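Local coordinates for glycerophosphoryl diester phosphodiesterase (Parabacteroides distasonis, PDB 3MZ2), which probably hydrolyses glycerophosphodiesters, releasing glycerol phosphate and an alcohol, at residues A[172-177]-A[202-207]. Residues are numbered along the deposited sequence; the frame is centred on the assembly and turned at random.
Sequences FFYEKN and WSHIMA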
# COMPACT_ATOMS: atom_id res chain seq x y z
N PHE A 172 -4.93 -16.00 -0.73
CA PHE A 172 -3.70 -16.24 -0.01
C PHE A 172 -4.01 -16.55 1.46
O PHE A 172 -3.58 -17.59 2.01
CB PHE A 172 -2.77 -15.03 -0.03
CG PHE A 172 -1.59 -15.18 0.91
CD1 PHE A 172 -0.47 -15.94 0.53
CD2 PHE A 172 -1.62 -14.61 2.19
CE1 PHE A 172 0.59 -16.11 1.41
CE2 PHE A 172 -0.56 -14.79 3.06
CZ PHE A 172 0.55 -15.52 2.66
N PHE A 173 -4.76 -15.65 2.11
CA PHE A 173 -5.06 -15.83 3.52
C PHE A 173 -5.99 -17.01 3.77
O PHE A 173 -5.77 -17.79 4.71
CB PHE A 173 -5.71 -14.57 4.11
CG PHE A 173 -4.75 -13.46 4.33
CD1 PHE A 173 -3.85 -13.51 5.39
CD2 PHE A 173 -4.72 -12.36 3.47
CE1 PHE A 173 -2.95 -12.44 5.62
CE2 PHE A 173 -3.82 -11.29 3.72
CZ PHE A 173 -2.95 -11.36 4.78
N TYR A 174 -7.04 -17.15 2.94
CA TYR A 174 -8.08 -18.16 3.18
C TYR A 174 -7.51 -19.62 3.07
O TYR A 174 -7.85 -20.48 3.86
CB TYR A 174 -9.27 -17.94 2.25
CG TYR A 174 -10.33 -18.97 2.43
CD1 TYR A 174 -11.17 -18.95 3.52
CD2 TYR A 174 -10.46 -20.02 1.52
CE1 TYR A 174 -12.15 -19.95 3.69
CE2 TYR A 174 -11.42 -21.00 1.72
CZ TYR A 174 -12.24 -20.96 2.78
OH TYR A 174 -13.16 -21.96 2.98
N GLU A 175 -6.62 -19.83 2.11
CA GLU A 175 -5.96 -21.11 1.89
C GLU A 175 -5.03 -21.40 3.07
O GLU A 175 -4.91 -22.56 3.46
CB GLU A 175 -5.24 -21.14 0.53
CG GLU A 175 -6.28 -21.15 -0.62
CD GLU A 175 -5.73 -21.42 -2.00
OE1 GLU A 175 -4.50 -21.40 -2.15
OE2 GLU A 175 -6.59 -21.62 -2.93
N LYS A 176 -4.42 -20.37 3.68
CA LYS A 176 -3.56 -20.58 4.85
C LYS A 176 -4.36 -20.90 6.10
O LYS A 176 -3.94 -21.68 6.95
CB LYS A 176 -2.70 -19.36 5.15
CG LYS A 176 -1.50 -19.23 4.27
CD LYS A 176 -0.53 -18.22 4.80
N ASN A 177 -5.52 -20.29 6.23
CA ASN A 177 -6.38 -20.57 7.38
C ASN A 177 -7.84 -20.24 7.04
O ASN A 177 -8.26 -19.08 7.01
CB ASN A 177 -5.93 -19.78 8.60
CG ASN A 177 -6.76 -20.10 9.86
OD1 ASN A 177 -7.78 -20.77 9.80
ND2 ASN A 177 -6.30 -19.59 10.97
N TRP A 202 -18.68 -16.27 0.89
CA TRP A 202 -19.27 -15.01 1.25
C TRP A 202 -19.53 -14.97 2.78
O TRP A 202 -19.56 -13.89 3.36
CB TRP A 202 -20.57 -14.76 0.43
CG TRP A 202 -20.33 -14.40 -1.00
CD1 TRP A 202 -20.80 -15.08 -2.10
CD2 TRP A 202 -19.66 -13.25 -1.49
NE1 TRP A 202 -20.38 -14.45 -3.25
CE2 TRP A 202 -19.71 -13.31 -2.91
CE3 TRP A 202 -18.99 -12.19 -0.87
CZ2 TRP A 202 -19.10 -12.34 -3.72
CZ3 TRP A 202 -18.39 -11.19 -1.66
CH2 TRP A 202 -18.45 -11.29 -3.09
N SER A 203 -19.73 -16.13 3.39
CA SER A 203 -19.89 -16.20 4.83
C SER A 203 -18.66 -15.67 5.57
O SER A 203 -18.75 -15.33 6.74
CB SER A 203 -20.18 -17.61 5.28
OG SER A 203 -19.15 -18.53 4.94
N HIS A 204 -17.51 -15.67 4.91
CA HIS A 204 -16.29 -15.12 5.52
C HIS A 204 -15.94 -13.67 5.11
O HIS A 204 -14.82 -13.19 5.39
CB HIS A 204 -15.13 -16.05 5.18
CG HIS A 204 -15.21 -17.33 5.93
ND1 HIS A 204 -14.27 -17.72 6.86
CD2 HIS A 204 -16.15 -18.30 5.92
CE1 HIS A 204 -14.63 -18.89 7.38
NE2 HIS A 204 -15.75 -19.27 6.80
N ILE A 205 -16.92 -12.98 4.52
CA ILE A 205 -16.78 -11.64 4.00
C ILE A 205 -17.78 -10.64 4.63
O ILE A 205 -18.97 -10.92 4.74
CB ILE A 205 -16.86 -11.62 2.49
CG1 ILE A 205 -15.61 -12.32 1.94
CG2 ILE A 205 -16.94 -10.17 1.97
CD1 ILE A 205 -15.58 -12.40 0.44
N MSE A 206 -17.21 -9.51 5.06
CA MSE A 206 -17.96 -8.25 5.24
C MSE A 206 -17.37 -7.32 4.19
O MSE A 206 -16.16 -7.33 3.98
CB MSE A 206 -17.78 -7.71 6.67
CG MSE A 206 -18.52 -6.40 6.95
SE MSE A 206 -17.35 -4.84 6.52
CE MSE A 206 -16.29 -4.99 8.17
N ALA A 207 -18.22 -6.51 3.53
CA ALA A 207 -17.76 -5.75 2.38
C ALA A 207 -17.66 -4.26 2.60
O ALA A 207 -18.64 -3.66 3.03
CB ALA A 207 -18.65 -6.03 1.16
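Y174, near the C-terminal end of helix 167-176, points the edge of its phenol ring at the face of H204, where the chain enters strand 205-210. The backbones stay well apart, with Y174 CA 9.1 Å from H204 CA, and between the two segments only the side chains of Y174 and H204 meet. CB of Y174 already leans toward segment 202-207, though Y174 CB is still 6.8 Å from H204 CB. CG lies anti to the backbone N (chi1 178°), which carries the ring outward from the helix. Beyond CG one edge of the ring leads: Y174 CD1 comes within 4.7 Å of H204 ND1, and Y174 CE1 makes the nearest approach, 4.4 Å from the same ND1. Y174 CE1 sits over the imidazole rather than against one atom, being 4.6 Å from H204 CG and equally far from H204 CE1. Past it the ring draws away again, and Y174 OH is 5.3 Å from H204 NE2. The ring planes of Y174 and H204 meet at 78° with centroids 5.8 Å apart, a rather long T-shaped (edge-to-face) stack in which the C-H at Y174 CE1 is turned to the imidazole face. It is a light touch, burying only 60 Å² over both sides. ND1 of H204 hydrogen-bonds to the carbonyl oxygen of F180, which helps fix the imidazole's rotation and so the face offered to Y174. The contact lies at the N-terminal end of the strands of the TIM barrel, opposite the end that bears the active site in this fold. Y174 also packs on P201 and on F182 of strand 182-185, the parallel neighbour of strand 205-210, while F172 and K176 turn to helix 144-153.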